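Long-range contacts in putative CRISPR-associated endoribonuclease-like protein Cas6 (Pyrococcus furiosus, PDB 3UFC), which binds CRISPR RNA as a paralogue of the Cas6 endoribonucleases and probably serves an adaptive immune system against viruses and other mobile genetic elements: residues A[21-26]-A[52-57]; A[133-138]-A[232-237]; A[4-9]-A[76-81]. All coordinates share one frame; numbering follows the deposited sequence.

The three contacts run from the core of one ferredoxin-like domain to the seam with the next. Contact 3 pairs two inner strands of the N-terminal sheet, and contact 1, nested within the loop that contact 3 closes, sets the start of the first helix against the outer strand 53-59. Their centres lie about 11 Å apart, and Ser-55 N bonds to Tyr-80 O at 2.9 Å. Contact 2, about 11 Å from contact 1 and 18 Å from contact 3 between centres, belongs to the C-terminal half. Its 232-237 loop reaches back to both: Leu-232 O meets Asn-23 ND2, and Val-237 O takes Arg-4 NH1 at 2.8 Å.

Contact 1 (A[21-26]-A[52-57]); sequences NYNYEL and WTFSRI
Tyr-22 lies between the side chains of Arg-56 and Ile-57, one on each face of its phenol ring. The guanidinium of Arg-56 lies over one face of the ring, the planes 7° apart, with NH1 3.2 Å from Tyr-22 CZ and the phenol oxygen over the centre of the guanidinium. On the opposite face Ile-57 CD1 makes a CH-pi contact, 3.9 Å from the ring centroid. The hydroxyl accepts the N-H of Ile-57 (N to Tyr-22 OH 2.8 Å, 161° at the hydrogen). A tyrosine suits this place because its flat ring takes a guanidinium over one face and a methyl over the other while its tip ties down the backbone.

Asn-23 comes next. Its OD1 receives Arg-56 NH1 at 2.8 Å in a bent bond, amide and guanidinium being almost coplanar. The arginine reaches it by folding at chi2 and chi3, which brings the guanidinium back over the ring. Asn-23 ND2 is held by Leu-232 O.

Leu-26, one turn further on, is purely apolar: its CD2 lies 3.6 Å from Phe-54 CE2, the two side chains running antiparallel where they meet.

Helix 23-37 thus begins against strand 53-59, one of the two outer strands of the N-terminal sheet. Strand 101-104 adds Ile-104 beside Tyr-22 and Ile-57, and Phe-102 beside Leu-26; Phe-54 also packs on Ile-81 of the neighbouring strand 77-83 and on Tyr-27 of the helix.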
loop_
_atom_site.group_PDB
_atom_site.type_symbol
_atom_site.label_atom_id
_atom_site.label_comp_id
_atom_site.label_asym_id
_atom_site.label_seq_id
_atom_site.Cartn_x
_atom_site.Cartn_y
_atom_site.Cartn_z
ATOM N N ASN A 21 6.364 9.792 8.839
ATOM C CA ASN A 21 4.914 9.578 8.771
ATOM C C ASN A 21 4.145 10.450 7.782
ATOM O O ASN A 21 3.340 11.290 8.184
ATOM C CB ASN A 21 4.333 9.771 10.176
ATOM C CG ASN A 21 5.139 9.047 11.239
ATOM O OD1 ASN A 21 5.150 7.819 11.301
ATOM N ND2 ASN A 21 5.835 9.811 12.076
ATOM N N TYR A 22 4.355 10.219 6.489
ATOM C CA TYR A 22 3.698 11.020 5.458
ATOM C C TYR A 22 2.488 10.365 4.797
ATOM O O TYR A 22 1.868 10.961 3.914
ATOM C CB TYR A 22 4.725 11.376 4.375
ATOM C CG TYR A 22 5.418 10.158 3.809
ATOM C CD1 TYR A 22 4.756 9.295 2.931
ATOM C CD2 TYR A 22 6.711 9.830 4.202
ATOM C CE1 TYR A 22 5.373 8.129 2.463
ATOM C CE2 TYR A 22 7.333 8.672 3.743
ATOM C CZ TYR A 22 6.661 7.827 2.877
ATOM O OH TYR A 22 7.274 6.671 2.449
ATOM N N ASN A 23 2.140 9.155 5.220
ATOM C CA ASN A 23 1.024 8.448 4.594
ATOM C C ASN A 23 -0.268 9.214 4.358
ATOM O O ASN A 23 -0.750 9.274 3.230
ATOM C CB ASN A 23 0.718 7.156 5.348
ATOM C CG ASN A 23 1.727 6.074 5.057
ATOM O OD1 ASN A 23 2.854 6.113 5.546
ATOM N ND2 ASN A 23 1.336 5.107 4.228
ATOM N N TYR A 24 -0.840 9.809 5.398
ATOM C CA TYR A 24 -2.098 10.521 5.206
ATOM C C TYR A 24 -1.971 11.723 4.278
ATOM O O TYR A 24 -2.881 12.005 3.497
ATOM C CB TYR A 24 -2.682 10.976 6.546
ATOM C CG TYR A 24 -4.111 11.437 6.422
ATOM C CD1 TYR A 24 -5.125 10.533 6.110
ATOM C CD2 TYR A 24 -4.453 12.774 6.600
ATOM C CE1 TYR A 24 -6.448 10.949 5.977
ATOM C CE2 TYR A 24 -5.776 13.202 6.471
ATOM C CZ TYR A 24 -6.765 12.284 6.161
ATOM O OH TYR A 24 -8.073 12.698 6.039
ATOM N N GLU A 25 -0.851 12.433 4.369
ATOM C CA GLU A 25 -0.622 13.600 3.520
ATOM C C GLU A 25 -0.494 13.184 2.052
ATOM O O GLU A 25 -1.045 13.830 1.163
ATOM C CB GLU A 25 0.646 14.339 3.962
ATOM C CG GLU A 25 0.860 15.652 3.220
ATOM C CD GLU A 25 2.077 16.425 3.703
ATOM O OE1 GLU A 25 2.253 17.579 3.256
ATOM O OE2 GLU A 25 2.857 15.883 4.519
ATOM N N LEU A 26 0.234 12.098 1.807
ATOM C CA LEU A 26 0.422 11.590 0.446
ATOM C C LEU A 26 -0.919 11.093 -0.101
ATOM O O LEU A 26 -1.322 11.430 -1.215
ATOM C CB LEU A 26 1.455 10.456 0.456
ATOM C CG LEU A 26 1.771 9.766 -0.873
ATOM C CD1 LEU A 26 2.077 10.807 -1.953
ATOM C CD2 LEU A 26 2.961 8.829 -0.675
ATOM N N TRP A 52 -7.715 0.111 -3.831
ATOM C CA TRP A 52 -6.393 0.320 -4.412
ATOM C C TRP A 52 -5.364 0.337 -3.297
ATOM O O TRP A 52 -5.714 0.249 -2.116
ATOM C CB TRP A 52 -6.345 1.657 -5.169
ATOM C CG TRP A 52 -6.533 2.865 -4.278
ATOM C CD1 TRP A 52 -7.614 3.139 -3.485
ATOM C CD2 TRP A 52 -5.618 3.958 -4.098
ATOM N NE1 TRP A 52 -7.428 4.336 -2.824
ATOM C CE2 TRP A 52 -6.213 4.858 -3.182
ATOM C CE3 TRP A 52 -4.352 4.263 -4.622
ATOM C CZ2 TRP A 52 -5.585 6.045 -2.780
ATOM C CZ3 TRP A 52 -3.727 5.445 -4.220
ATOM C CH2 TRP A 52 -4.348 6.320 -3.306
ATOM N N THR A 53 -4.096 0.457 -3.672
ATOM C CA THR A 53 -3.016 0.508 -2.699
ATOM C C THR A 53 -1.849 1.293 -3.276
ATOM O O THR A 53 -1.808 1.565 -4.477
ATOM C CB THR A 53 -2.507 -0.916 -2.343
ATOM O OG1 THR A 53 -1.438 -0.818 -1.401
ATOM C CG2 THR A 53 -1.983 -1.635 -3.582
ATOM N N PHE A 54 -0.925 1.690 -2.410
ATOM C CA PHE A 54 0.278 2.362 -2.865
ATOM C C PHE A 54 1.410 2.043 -1.907
ATOM O O PHE A 54 1.185 1.686 -0.750
ATOM C CB PHE A 54 0.087 3.882 -3.076
ATOM C CG PHE A 54 -0.194 4.686 -1.824
ATOM C CD1 PHE A 54 -1.503 4.944 -1.424
ATOM C CD2 PHE A 54 0.849 5.287 -1.120
ATOM C CE1 PHE A 54 -1.773 5.801 -0.343
ATOM C CE2 PHE A 54 0.595 6.146 -0.038
ATOM C CZ PHE A 54 -0.720 6.403 0.347
ATOM N N SER A 55 2.631 2.130 -2.416
ATOM C CA SER A 55 3.817 1.818 -1.639
ATOM C C SER A 55 4.307 2.991 -0.810
ATOM O O SER A 55 3.758 4.091 -0.853
ATOM C CB SER A 55 4.952 1.421 -2.575
ATOM O OG SER A 55 5.447 2.577 -3.251
ATOM N N ARG A 56 5.354 2.727 -0.045
ATOM C CA ARG A 56 5.996 3.770 0.723
ATOM C C ARG A 56 6.899 4.406 -0.343
ATOM O O ARG A 56 7.122 3.816 -1.408
ATOM C CB ARG A 56 6.832 3.156 1.849
ATOM C CG ARG A 56 6.003 2.652 3.041
ATOM C CD ARG A 56 5.608 3.800 3.963
ATOM N NE ARG A 56 6.774 4.330 4.662
ATOM C CZ ARG A 56 6.792 5.462 5.357
ATOM N NH1 ARG A 56 5.698 6.203 5.458
ATOM N NH2 ARG A 56 7.916 5.863 5.933
ATOM N N ILE A 57 7.396 5.607 -0.089
ATOM C CA ILE A 57 8.271 6.244 -1.065
ATOM C C ILE A 57 9.574 5.439 -1.048
ATOM O O ILE A 57 10.225 5.322 -0.011
ATOM C CB ILE A 57 8.530 7.728 -0.688
ATOM C CG1 ILE A 57 7.215 8.513 -0.751
ATOM C CG2 ILE A 57 9.550 8.342 -1.640
ATOM C CD1 ILE A 57 7.314 9.950 -0.237
HETATM O O HOH W 1 9.755 6.214 2.644
HETATM O O HOH W 2 2.945 3.953 2.013
#

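Contact 2 (A[133-138]-A[232-237]); sequences PIVVRT and LGFGMV
Ile-134 and Gly-235 bring the two backbones within 4.1 Å, CA to CA, where neither segment is in a regular strand. One bond joins them: Gly-235 N donates to Pro-133 O at 2.7 Å, with 144° at the hydrogen. It is short but bent, and the donor stands 53° out of the carbonyl plane. With this single bond and no regular strand here, the chains touch at a point and do not run on as a ladder. Gly-235 suits the point through its positive phi, which glycine readily adopts; its CA lies 3.8 Å from Ile-134 CG1. Gly-233 turns the loop just before Phe-234, also at a positive phi suited to glycine.

Phe-234 carries the side-chain part. With CG set beside its own backbone N (chi1 -68°), the ring lies alongside the proline end of 133-138, and Pro-133 O comes to its edge in the ring plane, 3.4 Å from CD2. Val-135 approaches the same ring atom obliquely, its CG2 branch 3.6 Å from Phe-234 CD2, while Pro-133 CB adds a looser contact at 4.1 Å. Proline and valine supply small aliphatic surfaces beside the ring. At the other end Ile-134 CD1 lightly touches Val-237 CG1 at 4.3 Å.

Gly-233, Phe-234 and Gly-235 form the second half of the glycine-rich GhGxxxxxGhG loop (h, hydrophobic) of RAMP proteins such as Cas6; Phe-226 belongs to its first half and packs on both Ile-134 and Val-237. Leu-195 and Val-197 of strand 183-197 pack on Phe-234. Arg-56 of strand 53-59 lies against Pro-133, and Thr-53 of that strand hydrogen-bonds Phe-234 O. The segments then diverge, 133-138 into the two-stranded sheet 136-142/145-151 and 232-237 into strand 237-239.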
loop_
_atom_site.group_PDB
_atom_site.type_symbol
_atom_site.label_atom_id
_atom_site.label_comp_id
_atom_site.label_asym_id
_atom_site.label_seq_id
_atom_site.Cartn_x
_atom_site.Cartn_y
_atom_site.Cartn_z
ATOM N N PRO A 133 4.024 -1.713 4.282
ATOM C CA PRO A 133 3.667 -2.647 5.360
ATOM C C PRO A 133 2.275 -3.266 5.315
ATOM O O PRO A 133 1.298 -2.597 5.005
ATOM C CB PRO A 133 3.871 -1.815 6.635
ATOM C CG PRO A 133 4.842 -0.748 6.223
ATOM C CD PRO A 133 4.357 -0.389 4.834
ATOM N N ILE A 134 2.199 -4.555 5.629
ATOM C CA ILE A 134 0.921 -5.250 5.659
ATOM C C ILE A 134 0.311 -5.095 7.055
ATOM O O ILE A 134 0.955 -5.381 8.073
ATOM C CB ILE A 134 1.089 -6.739 5.295
ATOM C CG1 ILE A 134 1.301 -6.863 3.781
ATOM C CG2 ILE A 134 -0.142 -7.543 5.726
ATOM C CD1 ILE A 134 1.586 -8.284 3.309
ATOM N N VAL A 135 -0.930 -4.624 7.084
ATOM C CA VAL A 135 -1.653 -4.394 8.328
ATOM C C VAL A 135 -2.789 -5.401 8.490
ATOM O O VAL A 135 -3.619 -5.568 7.598
ATOM C CB VAL A 135 -2.258 -2.970 8.354
ATOM C CG1 VAL A 135 -3.034 -2.746 9.658
ATOM C CG2 VAL A 135 -1.143 -1.927 8.218
ATOM N N VAL A 136 -2.804 -6.085 9.629
ATOM C CA VAL A 136 -3.843 -7.060 9.937
ATOM C C VAL A 136 -4.204 -6.831 11.395
ATOM O O VAL A 136 -3.352 -6.945 12.280
ATOM C CB VAL A 136 -3.346 -8.512 9.766
ATOM C CG1 VAL A 136 -4.470 -9.483 10.121
ATOM C CG2 VAL A 136 -2.880 -8.748 8.320
ATOM N N ARG A 137 -5.467 -6.510 11.648
ATOM C CA ARG A 137 -5.893 -6.223 13.009
ATOM C C ARG A 137 -7.027 -7.086 13.538
ATOM O O ARG A 137 -7.703 -7.794 12.792
ATOM C CB ARG A 137 -6.300 -4.753 13.107
ATOM C CG ARG A 137 -5.232 -3.799 12.618
ATOM C CD ARG A 137 -5.793 -2.826 11.603
ATOM N NE ARG A 137 -6.578 -1.754 12.204
ATOM C CZ ARG A 137 -6.064 -0.765 12.929
ATOM N NH1 ARG A 137 -4.761 -0.708 13.155
ATOM N NH2 ARG A 137 -6.853 0.184 13.413
ATOM N N THR A 138 -7.212 -7.012 14.850
ATOM C CA THR A 138 -8.269 -7.732 15.536
ATOM C C THR A 138 -8.757 -6.795 16.638
ATOM O O THR A 138 -8.176 -5.731 16.849
ATOM C CB THR A 138 -7.755 -9.055 16.144
ATOM O OG1 THR A 138 -8.852 -9.765 16.729
ATOM C CG2 THR A 138 -6.702 -8.793 17.199
ATOM N N LEU A 232 -4.589 3.710 2.288
ATOM C CA LEU A 232 -3.804 4.703 3.014
ATOM C C LEU A 232 -2.318 4.474 2.759
ATOM O O LEU A 232 -1.463 5.113 3.378
ATOM C CB LEU A 232 -4.089 4.627 4.518
ATOM C CG LEU A 232 -5.537 4.882 4.943
ATOM C CD1 LEU A 232 -5.632 4.798 6.464
ATOM C CD2 LEU A 232 -5.995 6.252 4.449
ATOM N N GLY A 233 -2.016 3.549 1.851
ATOM C CA GLY A 233 -0.631 3.269 1.512
ATOM C C GLY A 233 -0.025 2.065 2.206
ATOM O O GLY A 233 1.144 2.097 2.601
ATOM N N PHE A 234 -0.809 0.995 2.335
ATOM C CA PHE A 234 -0.349 -0.220 2.995
ATOM C C PHE A 234 -0.637 -1.500 2.228
ATOM O O PHE A 234 -1.519 -1.543 1.372
ATOM C CB PHE A 234 -1.009 -0.355 4.377
ATOM C CG PHE A 234 -0.569 0.683 5.361
ATOM C CD1 PHE A 234 -1.238 1.902 5.456
ATOM C CD2 PHE A 234 0.536 0.454 6.173
ATOM C CE1 PHE A 234 -0.805 2.889 6.353
ATOM C CE2 PHE A 234 0.979 1.430 7.073
ATOM C CZ PHE A 234 0.305 2.649 7.160
ATOM N N GLY A 235 0.123 -2.540 2.555
ATOM C CA GLY A 235 -0.088 -3.852 1.967
ATOM C C GLY A 235 0.285 -4.099 0.522
ATOM O O GLY A 235 -0.042 -5.155 -0.019
ATOM N N MET A 236 0.964 -3.155 -0.115
ATOM C CA MET A 236 1.334 -3.366 -1.507
ATOM C C MET A 236 2.512 -4.319 -1.574
ATOM O O MET A 236 3.440 -4.219 -0.777
ATOM C CB MET A 236 1.698 -2.046 -2.188
ATOM C CG MET A 236 1.865 -2.209 -3.698
ATOM S SD MET A 236 2.125 -0.661 -4.576
ATOM C CE MET A 236 2.283 -1.313 -6.309
ATOM N N VAL A 237 2.466 -5.250 -2.521
ATOM C CA VAL A 237 3.546 -6.212 -2.676
ATOM C C VAL A 237 3.983 -6.339 -4.130
ATOM O O VAL A 237 3.287 -5.905 -5.045
ATOM C CB VAL A 237 3.120 -7.627 -2.209
ATOM C CG1 VAL A 237 2.812 -7.633 -0.720
ATOM C CG2 VAL A 237 1.910 -8.084 -2.997
#

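Contact 3 (A[4-9]-A[76-81]); sequences RIEIKL and DISLYI
Ile-7 and Leu-79 form a hydrogen-bonded antiparallel pair at the middle of this ladder, each N donating to the other's O at 2.8 Å. Ile-5 and Ile-81 repeat the pattern, and Ile-5 N to Ile-81 O is almost straight, 172° at the hydrogen. The side chains of these pairs, with Leu-9 and Ile-77, make the apolar face. Here the packing is close: the CD1 methyls of Ile-7 and Ile-81 approach to 3.5 Å, tighter than usual for carbons. Helix 86-98 covers this face, Ile-89 and Val-93 on Ile-5, Ile-96 on Ile-7 and Ile-92 on Ile-81. Branched aliphatic residues fill such a sheet-helix layer without polar ends to satisfy.

The other face carries the partly exposed side chains Glu-6, Lys-8 and Tyr-80, and polar groups hold it together. Ser-78 OG donates to Glu-6 OE1 at 2.7 Å, on the anti lone pair, and accepts Lys-8 NZ at 2.8 Å, linking an acid to a base. Curled by three torsions near -62°, Lys-8 places NZ in a salt bridge with Asp-76 OD1 (2.7 Å), coming from above the carboxylate plane. Glu-6, extended with CG anti to its N (chi1 176°), runs alongside Tyr-80, CG 3.4 Å from CE2.

Strands 3-11 and 77-83 are neighbouring inner strands of the antiparallel N-terminal sheet. The chain order, strand 3-11, helix 23-37, strands 53-59 and 77-83, helix 86-98, strand 107-116, is beta-alpha-beta-beta-alpha-beta, with these two strands side by side inside the sheet, as in the ferredoxin-like domains of Cas6 proteins.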
loop_
_atom_site.group_PDB
_atom_site.type_symbol
_atom_site.label_atom_id
_atom_site.label_comp_id
_atom_site.label_asym_id
_atom_site.label_seq_id
_atom_site.Cartn_x
_atom_site.Cartn_y
_atom_site.Cartn_z
ATOM N N ARG A 4 -0.682 -1.469 -12.557
ATOM C CA ARG A 4 0.341 -1.137 -11.584
ATOM C C ARG A 4 1.249 -0.101 -12.246
ATOM O O ARG A 4 1.700 -0.306 -13.378
ATOM C CB ARG A 4 1.118 -2.411 -11.251
ATOM C CG ARG A 4 2.362 -2.233 -10.437
ATOM C CD ARG A 4 2.885 -3.602 -10.011
ATOM N NE ARG A 4 1.972 -4.228 -9.061
ATOM C CZ ARG A 4 2.345 -4.722 -7.887
ATOM N NH1 ARG A 4 3.619 -4.671 -7.521
ATOM N NH2 ARG A 4 1.439 -5.235 -7.070
ATOM N N ILE A 5 1.500 1.014 -11.562
ATOM C CA ILE A 5 2.361 2.056 -12.123
ATOM C C ILE A 5 3.478 2.499 -11.189
ATOM O O ILE A 5 3.426 2.282 -9.973
ATOM C CB ILE A 5 1.561 3.325 -12.516
ATOM C CG1 ILE A 5 0.933 3.955 -11.271
ATOM C CG2 ILE A 5 0.490 2.976 -13.544
ATOM C CD1 ILE A 5 0.230 5.275 -11.544
ATOM N N GLU A 6 4.494 3.118 -11.780
ATOM C CA GLU A 6 5.629 3.635 -11.035
ATOM C C GLU A 6 5.715 5.124 -11.325
ATOM O O GLU A 6 5.715 5.545 -12.485
ATOM C CB GLU A 6 6.937 2.966 -11.459
ATOM C CG GLU A 6 8.160 3.553 -10.752
ATOM C CD GLU A 6 9.476 2.980 -11.248
ATOM O OE1 GLU A 6 10.535 3.383 -10.724
ATOM O OE2 GLU A 6 9.459 2.127 -12.157
ATOM N N ILE A 7 5.764 5.915 -10.264
ATOM C CA ILE A 7 5.852 7.355 -10.384
ATOM C C ILE A 7 7.228 7.772 -9.884
ATOM O O ILE A 7 7.591 7.490 -8.740
ATOM C CB ILE A 7 4.760 8.032 -9.538
ATOM C CG1 ILE A 7 3.383 7.588 -10.044
ATOM C CG2 ILE A 7 4.900 9.552 -9.602
ATOM C CD1 ILE A 7 2.237 8.078 -9.214
ATOM N N LYS A 8 8.006 8.406 -10.754
ATOM C CA LYS A 8 9.336 8.864 -10.372
ATOM C C LYS A 8 9.164 10.259 -9.802
ATOM O O LYS A 8 8.435 11.079 -10.360
ATOM C CB LYS A 8 10.273 8.909 -11.589
ATOM C CG LYS A 8 10.509 7.563 -12.245
ATOM C CD LYS A 8 11.170 6.573 -11.294
ATOM C CE LYS A 8 12.544 7.053 -10.846
ATOM N NZ LYS A 8 13.192 6.099 -9.906
ATOM N N LEU A 9 9.822 10.524 -8.682
ATOM C CA LEU A 9 9.716 11.829 -8.048
ATOM C C LEU A 9 11.067 12.524 -8.016
ATOM O O LEU A 9 12.102 11.890 -7.809
ATOM C CB LEU A 9 9.193 11.680 -6.618
ATOM C CG LEU A 9 7.831 10.996 -6.455
ATOM C CD1 LEU A 9 7.599 10.673 -4.975
ATOM C CD2 LEU A 9 6.729 11.904 -7.003
ATOM N N ASP A 76 16.954 9.195 -7.356
ATOM C CA ASP A 76 16.261 7.984 -7.783
ATOM C C ASP A 76 15.219 7.641 -6.715
ATOM O O ASP A 76 15.493 6.898 -5.765
ATOM C CB ASP A 76 17.276 6.851 -7.953
ATOM C CG ASP A 76 16.658 5.587 -8.504
ATOM O OD1 ASP A 76 15.805 5.681 -9.411
ATOM O OD2 ASP A 76 17.042 4.494 -8.039
ATOM N N ILE A 77 14.027 8.206 -6.885
ATOM C CA ILE A 77 12.925 8.029 -5.947
ATOM C C ILE A 77 11.668 7.575 -6.671
ATOM O O ILE A 77 11.260 8.188 -7.653
ATOM C CB ILE A 77 12.610 9.359 -5.232
ATOM C CG1 ILE A 77 13.857 9.869 -4.512
ATOM C CG2 ILE A 77 11.459 9.171 -4.259
ATOM C CD1 ILE A 77 13.701 11.268 -3.947
ATOM N N SER A 78 11.039 6.519 -6.169
ATOM C CA SER A 78 9.834 5.999 -6.799
ATOM C C SER A 78 8.667 5.777 -5.845
ATOM O O SER A 78 8.855 5.475 -4.668
ATOM C CB SER A 78 10.149 4.677 -7.503
ATOM O OG SER A 78 11.051 4.864 -8.582
ATOM N N LEU A 79 7.462 5.940 -6.380
ATOM C CA LEU A 79 6.224 5.716 -5.648
ATOM C C LEU A 79 5.413 4.774 -6.537
ATOM O O LEU A 79 5.133 5.100 -7.696
ATOM C CB LEU A 79 5.448 7.023 -5.461
ATOM C CG LEU A 79 4.018 6.866 -4.931
ATOM C CD1 LEU A 79 4.041 6.277 -3.516
ATOM C CD2 LEU A 79 3.319 8.220 -4.930
ATOM N N TYR A 80 5.055 3.605 -6.016
ATOM C CA TYR A 80 4.269 2.659 -6.803
ATOM C C TYR A 80 2.809 2.679 -6.372
ATOM O O TYR A 80 2.495 2.811 -5.188
ATOM C CB TYR A 80 4.837 1.244 -6.672
ATOM C CG TYR A 80 6.302 1.155 -7.037
ATOM C CD1 TYR A 80 7.289 1.392 -6.087
ATOM C CD2 TYR A 80 6.699 0.870 -8.346
ATOM C CE1 TYR A 80 8.637 1.351 -6.424
ATOM C CE2 TYR A 80 8.047 0.826 -8.697
ATOM C CZ TYR A 80 9.008 1.067 -7.730
ATOM O OH TYR A 80 10.339 1.025 -8.059
ATOM N N ILE A 81 1.919 2.559 -7.346
ATOM C CA ILE A 81 0.491 2.569 -7.085
ATOM C C ILE A 81 -0.137 1.432 -7.882
ATOM O O ILE A 81 0.321 1.116 -8.987
ATOM C CB ILE A 81 -0.131 3.908 -7.530
ATOM C CG1 ILE A 81 0.510 5.060 -6.749
ATOM C CG2 ILE A 81 -1.632 3.876 -7.328
ATOM C CD1 ILE A 81 -0.016 6.433 -7.137
HETATM O O HOH W 3 13.155 9.800 -9.276
#